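PDB 3T7V: 3-methylornithine synthase from Methanosarcina barkeri, which catalyses the radical SAM-dependent isomerisation of L-lysine to (3R)-3-methyl-D-ornithine, a step in pyrrolysine biosynthesis. Local coordinates for residues 42-47 with 257-262; 264-269 with 293-298; 285-290 with 332-337. One frame throughout, in Å; residues are numbered along the deposited sequence.

Contact 1 of 3, residues 42-47 with 257-262; sequences RLYSAA and SELKII
This is helix-to-helix packing on the outside of the TIM barrel, with a water bridge at one end. Leu43 and Tyr44 of helix 37-55 meet Leu259 and Lys260 in the first turn of helix 258-268. The axes of the two short segments come within 9.8 Å at 41°, and no direct hydrogen bond joins them. Tyr44 holds its ring carbon CG beside the backbone N (chi1 -52°), which carries the far end of the ring to Leu259. There Tyr44 OH lies 3.7 Å from Leu259 CB, and Tyr44 CE1 is 3.9 Å from that same CB. The backbone N of Lys260 sits at the ring edge, near its plane. Water 1 is also at the edge, in the ring plane, 2.7 Å from Tyr44 OH. It is hydrogen-bonded to Ser257 OG as well, at 2.6 Å. Ser257 is the N-cap of helix 258-268: its OG accepts from Lys260 N over 3.2 Å in a nearly straight bond (171°). The water thus ties the tyrosine hydroxyl to the helix cap. Beside this, Leu43 CD2 touches Lys260 CG at 3.7 Å, the two side chains crossing at about a right angle. The lysine then bends away, and its NZ donates to the carbonyls of Asn255, Leu32 and Leu34. Such packing of neighbouring helices around a parallel strand core is typical of the TIM-barrel fold.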
loop_
_atom_site.group_PDB
_atom_site.type_symbol
_atom_site.label_atom_id
_atom_site.label_comp_id
_atom_site.label_asym_id
_atom_site.label_seq_id
_atom_site.Cartn_x
_atom_site.Cartn_y
_atom_site.Cartn_z
ATOM N N ARG A 42 18.753 -0.489 -16.187
ATOM C CA ARG A 42 18.346 -1.640 -16.982
ATOM C C ARG A 42 17.248 -2.426 -16.244
ATOM O O ARG A 42 16.307 -2.967 -16.869
ATOM C CB ARG A 42 19.537 -2.524 -17.437
ATOM C CG ARG A 42 20.104 -3.503 -16.473
ATOM C CD ARG A 42 20.416 -4.815 -17.192
ATOM N NE ARG A 42 20.886 -5.840 -16.256
ATOM C CZ ARG A 42 20.142 -6.411 -15.311
ATOM N NH1 ARG A 42 18.874 -6.072 -15.145
ATOM N NH2 ARG A 42 20.682 -7.319 -14.520
ATOM N N LEU A 43 17.322 -2.450 -14.928
ATOM C CA LEU A 43 16.276 -3.133 -14.102
ATOM C C LEU A 43 14.941 -2.350 -14.211
ATOM O O LEU A 43 13.891 -2.996 -14.470
ATOM C CB LEU A 43 16.758 -3.207 -12.646
ATOM C CG LEU A 43 15.709 -3.695 -11.662
ATOM C CD1 LEU A 43 15.151 -5.090 -12.044
ATOM C CD2 LEU A 43 16.189 -3.597 -10.213
ATOM N N TYR A 44 14.980 -1.031 -14.051
ATOM C CA TYR A 44 13.741 -0.235 -14.201
ATOM C C TYR A 44 13.128 -0.376 -15.589
ATOM O O TYR A 44 11.970 -0.555 -15.725
ATOM C CB TYR A 44 13.968 1.248 -13.918
ATOM C CG TYR A 44 14.664 1.551 -12.592
ATOM C CD1 TYR A 44 14.483 0.708 -11.446
ATOM C CD2 TYR A 44 15.434 2.705 -12.421
ATOM C CE1 TYR A 44 15.122 0.999 -10.246
ATOM C CE2 TYR A 44 16.029 2.987 -11.230
ATOM C CZ TYR A 44 15.874 2.144 -10.153
ATOM O OH TYR A 44 16.558 2.473 -9.017
ATOM N N SER A 45 13.980 -0.337 -16.632
ATOM C CA SER A 45 13.509 -0.497 -18.001
ATOM C C SER A 45 12.847 -1.853 -18.211
ATOM O O SER A 45 11.805 -1.936 -18.865
ATOM C CB SER A 45 14.719 -0.375 -18.977
ATOM O OG SER A 45 14.229 -0.521 -20.292
ATOM N N ALA A 46 13.424 -2.934 -17.663
ATOM C CA ALA A 46 12.794 -4.237 -17.800
ATOM C C ALA A 46 11.397 -4.259 -17.158
ATOM O O ALA A 46 10.423 -4.825 -17.687
ATOM C CB ALA A 46 13.703 -5.352 -17.192
ATOM N N ALA A 47 11.346 -3.734 -15.933
ATOM C CA ALA A 47 10.030 -3.697 -15.262
ATOM C C ALA A 47 9.031 -2.806 -16.022
ATOM O O ALA A 47 7.844 -3.147 -16.073
ATOM C CB ALA A 47 10.233 -3.195 -13.830
ATOM N N SER A 257 16.647 -0.579 -1.925
ATOM C CA SER A 257 15.812 0.556 -2.077
ATOM C C SER A 257 14.435 0.069 -2.497
ATOM O O SER A 257 14.299 -0.959 -3.159
ATOM C CB SER A 257 16.400 1.501 -3.086
ATOM O OG SER A 257 16.146 0.979 -4.358
ATOM N N GLU A 258 13.450 0.862 -2.154
ATOM C CA GLU A 258 12.098 0.605 -2.596
ATOM C C GLU A 258 12.020 0.523 -4.159
ATOM O O GLU A 258 11.285 -0.285 -4.675
ATOM C CB GLU A 258 11.238 1.701 -2.019
ATOM C CG GLU A 258 9.761 1.567 -2.372
ATOM C CD GLU A 258 8.957 2.748 -1.911
ATOM O OE1 GLU A 258 9.425 3.469 -0.942
ATOM O OE2 GLU A 258 7.850 2.968 -2.490
ATOM N N LEU A 259 12.753 1.372 -4.908
ATOM C CA LEU A 259 12.621 1.301 -6.355
ATOM C C LEU A 259 13.079 -0.009 -6.943
ATOM O O LEU A 259 12.450 -0.575 -7.821
ATOM C CB LEU A 259 13.384 2.452 -7.026
ATOM C CG LEU A 259 13.115 3.864 -6.476
ATOM C CD1 LEU A 259 14.025 4.793 -7.312
ATOM C CD2 LEU A 259 11.643 4.170 -6.709
ATOM N N LYS A 260 14.212 -0.515 -6.429
ATOM C CA LYS A 260 14.705 -1.832 -6.849
ATOM C C LYS A 260 13.667 -2.921 -6.548
ATOM O O LYS A 260 13.414 -3.805 -7.340
ATOM C CB LYS A 260 16.041 -2.120 -6.083
ATOM C CG LYS A 260 16.831 -3.304 -6.535
ATOM C CD LYS A 260 18.385 -3.050 -6.313
ATOM C CE LYS A 260 18.606 -2.542 -4.928
ATOM N NZ LYS A 260 20.040 -2.815 -4.575
ATOM N N ILE A 261 13.055 -2.841 -5.366
ATOM C CA ILE A 261 12.152 -3.905 -5.015
ATOM C C ILE A 261 10.850 -3.796 -5.799
ATOM O O ILE A 261 10.245 -4.794 -6.141
ATOM C CB ILE A 261 11.872 -3.924 -3.504
ATOM C CG1 ILE A 261 13.209 -4.315 -2.771
ATOM C CG2 ILE A 261 10.758 -4.913 -3.074
ATOM C CD1 ILE A 261 13.103 -3.994 -1.319
ATOM N N ILE A 262 10.403 -2.559 -6.104
ATOM C CA ILE A 262 9.218 -2.385 -7.021
ATOM C C ILE A 262 9.460 -3.090 -8.360
ATOM O O ILE A 262 8.593 -3.787 -8.876
ATOM C CB ILE A 262 8.829 -0.919 -7.213
ATOM C CG1 ILE A 262 8.193 -0.367 -5.955
ATOM C CG2 ILE A 262 7.894 -0.779 -8.409
ATOM C CD1 ILE A 262 8.037 1.139 -6.010
HETATM O O HOH W 1 17.218 2.068 -6.447
#

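Contact 2 of 3, residues 264-269 with 293-298; sequences VLRLMF and GANIVT. With MD0 (5-amino-D-isoleucine), chain D.
Gly293 O is gripped by two nitrogens of Arg266. Arg266 NE donates to Gly293 O at 2.9 Å and Arg266 NH2 to the same oxygen at 3.0 Å. NE and NH2 together grip the oxygen side-on, and it lies in the guanidinium plane. The NH2 bond runs nearly along the C=O axis. Arg266 reaches it by bending at chi2 (55°) and chi3 (69°), which curls the guanidinium back to the carbonyl. Asn295 lies across the arginine, its CG 3.2 Å from Arg266 NH2, with the two flat groups turned 68° apart. Asn295 OD1 accepts from Ile274 N, and Arg266 NH1 donates to the carbonyls of Pro270 and Arg272. A leucine in place of Arg266 would probably leave Gly293 O, as well as those two carbonyls, without these buried donors. Gly293 ends helix 278-291 in a Schellman motif with positive phi, where a CB would jam against the preceding carbonyl and crowd Arg266 CB at 3.2 Å. In strand 296-300 Thr298 OG1 donates to the bound 5-amino-D-isoleucine O at 2.8 Å. The contact joins the C-terminal part of helix 258-268 to the loop that leads into strand 296-300, with Arg51 and Phe55 of helix 37-55 packed against Arg266.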
loop_
_atom_site.group_PDB
_atom_site.type_symbol
_atom_site.label_atom_id
_atom_site.label_comp_id
_atom_site.label_asym_id
_atom_site.label_seq_id
_atom_site.Cartn_x
_atom_site.Cartn_y
_atom_site.Cartn_z
ATOM N N VAL A 264 11.578 -5.535 -8.960
ATOM C CA VAL A 264 11.591 -6.981 -8.767
ATOM C C VAL A 264 10.157 -7.498 -8.588
ATOM O O VAL A 264 9.781 -8.551 -9.136
ATOM C CB VAL A 264 12.469 -7.322 -7.526
ATOM C CG1 VAL A 264 12.281 -8.778 -7.170
ATOM C CG2 VAL A 264 13.947 -7.077 -7.906
ATOM N N LEU A 265 9.299 -6.749 -7.856
ATOM C CA LEU A 265 7.896 -7.192 -7.711
ATOM C C LEU A 265 7.209 -7.243 -9.064
ATOM O O LEU A 265 6.351 -8.103 -9.292
ATOM C CB LEU A 265 7.094 -6.166 -6.827
ATOM C CG LEU A 265 7.412 -6.359 -5.316
ATOM C CD1 LEU A 265 6.764 -5.165 -4.534
ATOM C CD2 LEU A 265 6.906 -7.664 -4.751
ATOM N N ARG A 266 7.504 -6.259 -9.906
ATOM C CA ARG A 266 6.853 -6.279 -11.260
ATOM C C ARG A 266 7.323 -7.495 -12.067
ATOM O O ARG A 266 6.520 -8.082 -12.830
ATOM C CB ARG A 266 7.153 -4.996 -11.998
ATOM C CG ARG A 266 6.643 -4.898 -13.451
ATOM C CD ARG A 266 5.145 -5.163 -13.539
ATOM N NE ARG A 266 4.406 -4.073 -12.918
ATOM C CZ ARG A 266 3.132 -4.167 -12.515
ATOM N NH1 ARG A 266 2.434 -5.268 -12.646
ATOM N NH2 ARG A 266 2.583 -3.141 -11.849
ATOM N N LEU A 267 8.578 -7.869 -11.844
ATOM C CA LEU A 267 9.079 -8.987 -12.622
ATOM C C LEU A 267 8.553 -10.313 -12.052
ATOM O O LEU A 267 8.498 -11.297 -12.749
ATOM C CB LEU A 267 10.625 -8.940 -12.659
ATOM C CG LEU A 267 11.226 -7.714 -13.391
ATOM C CD1 LEU A 267 12.756 -7.655 -13.289
ATOM C CD2 LEU A 267 10.852 -7.735 -14.856
ATOM N N MET A 268 8.269 -10.366 -10.747
ATOM C CA MET A 268 7.699 -11.523 -10.072
ATOM C C MET A 268 6.174 -11.648 -10.188
ATOM O O MET A 268 5.661 -12.759 -10.162
ATOM C CB MET A 268 8.003 -11.512 -8.556
ATOM C CG MET A 268 9.476 -11.739 -8.283
ATOM S SD MET A 268 9.665 -11.797 -6.450
ATOM C CE MET A 268 8.720 -13.305 -5.999
ATOM N N PHE A 269 5.450 -10.514 -10.181
ATOM C CA PHE A 269 4.018 -10.474 -10.235
ATOM C C PHE A 269 3.590 -9.592 -11.417
ATOM O O PHE A 269 3.037 -8.468 -11.269
ATOM C CB PHE A 269 3.493 -9.798 -8.944
ATOM C CG PHE A 269 3.892 -10.506 -7.685
ATOM C CD1 PHE A 269 5.005 -10.154 -6.947
ATOM C CD2 PHE A 269 3.020 -11.512 -7.147
ATOM C CE1 PHE A 269 5.373 -10.846 -5.751
ATOM C CE2 PHE A 269 3.383 -12.182 -5.974
ATOM C CZ PHE A 269 4.546 -11.855 -5.265
ATOM N N GLY A 293 8.101 0.501 -12.332
ATOM C CA GLY A 293 7.127 -0.572 -12.639
ATOM C C GLY A 293 5.815 -0.537 -11.889
ATOM O O GLY A 293 4.995 -1.395 -12.077
ATOM N N ALA A 294 5.608 0.466 -11.066
ATOM C CA ALA A 294 4.305 0.553 -10.382
ATOM C C ALA A 294 3.195 0.939 -11.383
ATOM O O ALA A 294 3.443 1.508 -12.440
ATOM C CB ALA A 294 4.358 1.597 -9.265
ATOM N N ASN A 295 1.949 0.639 -11.005
ATOM C CA ASN A 295 0.790 0.947 -11.909
ATOM C C ASN A 295 -0.423 1.586 -11.215
ATOM O O ASN A 295 -1.435 1.740 -11.824
ATOM C CB ASN A 295 0.421 -0.278 -12.777
ATOM C CG ASN A 295 -0.146 -1.438 -11.948
ATOM O OD1 ASN A 295 -0.010 -1.495 -10.786
ATOM N ND2 ASN A 295 -0.712 -2.390 -12.588
ATOM N N ILE A 296 -0.329 1.810 -9.909
ATOM C CA ILE A 296 -1.417 2.462 -9.161
ATOM C C ILE A 296 -0.806 3.480 -8.225
ATOM O O ILE A 296 0.178 3.192 -7.526
ATOM C CB ILE A 296 -2.344 1.409 -8.441
ATOM C CG1 ILE A 296 -3.418 2.108 -7.587
ATOM C CG2 ILE A 296 -1.543 0.422 -7.559
ATOM C CD1 ILE A 296 -4.522 1.080 -7.225
ATOM N N VAL A 297 -1.384 4.640 -8.139
ATOM C CA VAL A 297 -0.848 5.720 -7.298
ATOM C C VAL A 297 -1.767 5.754 -6.035
ATOM O O VAL A 297 -2.988 5.690 -6.164
ATOM C CB VAL A 297 -0.874 7.082 -7.965
ATOM C CG1 VAL A 297 -0.305 8.176 -7.061
ATOM C CG2 VAL A 297 -0.060 7.072 -9.268
ATOM N N THR A 298 -1.103 5.693 -4.858
ATOM C CA THR A 298 -1.841 5.629 -3.608
ATOM C C THR A 298 -1.374 6.749 -2.684
ATOM O O THR A 298 -0.413 7.469 -2.964
ATOM C CB THR A 298 -1.629 4.267 -2.904
ATOM O OG1 THR A 298 -0.279 4.173 -2.394
ATOM C CG2 THR A 298 -1.948 3.069 -3.846
HETATM C C MD0 D . -0.410 4.429 1.239
HETATM N N MD0 D . -0.554 6.026 3.062
HETATM O O MD0 D . -1.018 3.874 0.301
HETATM C CA MD0 D . -1.173 4.854 2.452
HETATM C CB MD0 D . -1.249 3.688 3.484
HETATM C CD MD0 D . -2.675 1.567 3.880
HETATM N NE MD0 D . -3.478 0.562 3.195
HETATM C CG MD0 D . -2.095 2.541 2.858
HETATM C CG2 MD0 D . 0.133 3.139 3.923
HETATM O OXT MD0 D . 0.807 4.650 1.218
#

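Contact 3 of 3, residues 285-290 with 332-337; sequences GMVLRL and EIMGMK
No flat group takes part where Val287 and Leu290 meet Met334; the nearby flat group is the guanidinium of Arg289, which has Gly285 O at its edge, in plane. Arg289 NH1 donates to Gly285 O at 3.1 Å, nearly straight (168°) but from above the carbonyl plane, and the same oxygen takes the helical bond from Arg289 N. A CB on Gly285 would clash with NH1. Glu281 forms a salt bridge with that nitrogen. The contact itself is apolar. Met334 runs antiparallel alongside the Val287 side chain, Met334 SD 4.0 Å from Val287 CG2, and lies across that of Leu290. The bend at chi3 (71°) turns Met334 CE to Leu290 CB, 3.9 Å away, while Met334 SD rests 3.9 Å from Leu290 CD1. Met336 SD lies 4.3 Å from Leu290 CD1. Gly335, between the two methionines, ends helix 324-334 in a Schellman motif. The chain then pairs with strand 58-68 through Lys337. Helix 278-291 connects the adjacent parallel strands 275-277 and 296-300, a beta-alpha-beta crossover of the kind that builds the TIM barrel, and the end of helix 324-334 packs on the outside of this crossover helix through Met334.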
loop_
_atom_site.group_PDB
_atom_site.type_symbol
_atom_site.label_atom_id
_atom_site.label_comp_id
_atom_site.label_asym_id
_atom_site.label_seq_id
_atom_site.Cartn_x
_atom_site.Cartn_y
_atom_site.Cartn_z
ATOM N N GLY A 285 8.483 11.462 -5.927
ATOM C CA GLY A 285 8.772 10.057 -5.641
ATOM C C GLY A 285 7.860 9.144 -6.469
ATOM O O GLY A 285 8.237 8.020 -6.857
ATOM N N MET A 286 6.643 9.599 -6.728
ATOM C CA MET A 286 5.673 8.834 -7.561
ATOM C C MET A 286 6.256 8.591 -8.954
ATOM O O MET A 286 6.098 7.471 -9.519
ATOM C CB MET A 286 4.346 9.609 -7.669
ATOM C CG MET A 286 3.280 8.886 -8.537
ATOM S SD MET A 286 2.075 10.114 -9.124
ATOM C CE MET A 286 3.037 11.009 -10.385
ATOM N N VAL A 287 6.884 9.629 -9.534
ATOM C CA VAL A 287 7.474 9.485 -10.849
ATOM C C VAL A 287 8.517 8.344 -10.846
ATOM O O VAL A 287 8.468 7.464 -11.725
ATOM C CB VAL A 287 8.121 10.816 -11.279
ATOM C CG1 VAL A 287 8.762 10.660 -12.674
ATOM C CG2 VAL A 287 7.014 11.872 -11.349
ATOM N N LEU A 288 9.365 8.307 -9.837
ATOM C CA LEU A 288 10.432 7.315 -9.761
ATOM C C LEU A 288 9.822 5.908 -9.618
ATOM O O LEU A 288 10.290 4.889 -10.182
ATOM C CB LEU A 288 11.301 7.613 -8.543
ATOM C CG LEU A 288 12.186 8.879 -8.655
ATOM C CD1 LEU A 288 12.874 9.235 -7.344
ATOM C CD2 LEU A 288 13.210 8.661 -9.750
ATOM N N ARG A 289 8.756 5.865 -8.821
ATOM C CA ARG A 289 8.108 4.524 -8.518
ATOM C C ARG A 289 7.345 4.021 -9.710
ATOM O O ARG A 289 7.427 2.809 -10.041
ATOM C CB ARG A 289 7.188 4.653 -7.285
ATOM C CG ARG A 289 8.001 4.821 -5.978
ATOM C CD ARG A 289 7.248 5.574 -4.872
ATOM N NE ARG A 289 8.066 5.474 -3.648
ATOM C CZ ARG A 289 9.170 6.214 -3.379
ATOM N NH1 ARG A 289 9.632 7.133 -4.251
ATOM N NH2 ARG A 289 9.849 5.978 -2.250
ATOM N N LEU A 290 6.592 4.877 -10.411
ATOM C CA LEU A 290 6.004 4.455 -11.698
ATOM C C LEU A 290 7.057 4.038 -12.728
ATOM O O LEU A 290 6.885 2.986 -13.424
ATOM C CB LEU A 290 5.122 5.557 -12.337
ATOM C CG LEU A 290 3.881 5.905 -11.456
ATOM C CD1 LEU A 290 3.298 7.241 -11.961
ATOM C CD2 LEU A 290 2.818 4.768 -11.531
ATOM N N GLU A 332 0.427 13.203 -16.921
ATOM C CA GLU A 332 0.386 13.719 -18.311
ATOM C C GLU A 332 1.812 14.071 -18.818
ATOM O O GLU A 332 2.234 13.681 -19.960
ATOM C CB GLU A 332 -0.555 14.901 -18.399
ATOM C CG GLU A 332 -0.764 15.294 -19.885
ATOM C CD GLU A 332 -1.571 16.575 -20.097
ATOM O OE1 GLU A 332 -1.237 17.627 -19.478
ATOM O OE2 GLU A 332 -2.530 16.538 -20.915
ATOM N N ILE A 333 2.567 14.775 -17.972
ATOM C CA ILE A 333 3.990 15.097 -18.254
ATOM C C ILE A 333 4.822 13.838 -18.543
ATOM O O ILE A 333 5.682 13.809 -19.438
ATOM C CB ILE A 333 4.562 15.884 -17.061
ATOM C CG1 ILE A 333 4.044 17.324 -17.128
ATOM C CG2 ILE A 333 6.076 15.814 -17.025
ATOM C CD1 ILE A 333 4.181 18.104 -15.829
ATOM N N MET A 334 4.500 12.767 -17.809
ATOM C CA MET A 334 5.209 11.490 -17.971
ATOM C C MET A 334 4.759 10.725 -19.178
ATOM O O MET A 334 5.385 9.740 -19.520
ATOM C CB MET A 334 4.962 10.574 -16.758
ATOM C CG MET A 334 5.606 11.065 -15.504
ATOM S SD MET A 334 5.110 9.878 -14.237
ATOM C CE MET A 334 6.095 8.444 -14.734
ATOM N N GLY A 335 3.651 11.151 -19.810
ATOM C CA GLY A 335 3.064 10.383 -20.901
ATOM C C GLY A 335 2.140 9.274 -20.478
ATOM O O GLY A 335 1.911 8.296 -21.245
ATOM N N MET A 336 1.596 9.420 -19.276
ATOM C CA MET A 336 0.701 8.363 -18.742
ATOM C C MET A 336 -0.672 8.965 -18.569
ATOM O O MET A 336 -0.819 10.195 -18.530
ATOM C CB MET A 336 1.255 7.803 -17.425
ATOM C CG MET A 336 2.624 7.101 -17.675
ATOM S SD MET A 336 3.204 6.383 -16.150
ATOM C CE MET A 336 2.726 4.659 -16.501
ATOM N N LYS A 337 -1.667 8.106 -18.385
ATOM C CA LYS A 337 -3.107 8.542 -18.312
ATOM C C LYS A 337 -3.876 7.703 -17.300
ATOM O O LYS A 337 -3.613 6.517 -17.185
ATOM C CB LYS A 337 -3.755 8.402 -19.728
ATOM C CG LYS A 337 -5.201 8.810 -19.932
ATOM C CD LYS A 337 -5.617 8.587 -21.399
ATOM C CE LYS A 337 -7.122 8.882 -21.646
ATOM N NZ LYS A 337 -7.559 10.162 -21.013
#

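How the contacts relate
The three contacts cluster on one side of the chain's centre. Contacts 1 and 2 share helix 258-268, with centres about 9 Å apart; Leu43 CD1 packs on Leu267 CD1 at 3.7 Å. Contact 3 lies about 14 Å from contact 1, centre to centre, and is tied to it by a salt bridge from Arg289 NE to Glu258 OE2, 2.8 Å. Its helix 278-291 leads through a short loop into the strand of contact 2, and Val297 CG1 packs on Met286 SD at 3.7 Å. Contact 2 alone reaches the ligand, through Thr298. Contacts 1 and 3 lie farther out, their centres about 17 Å from the chain's centre against about 11 Å for contact 2.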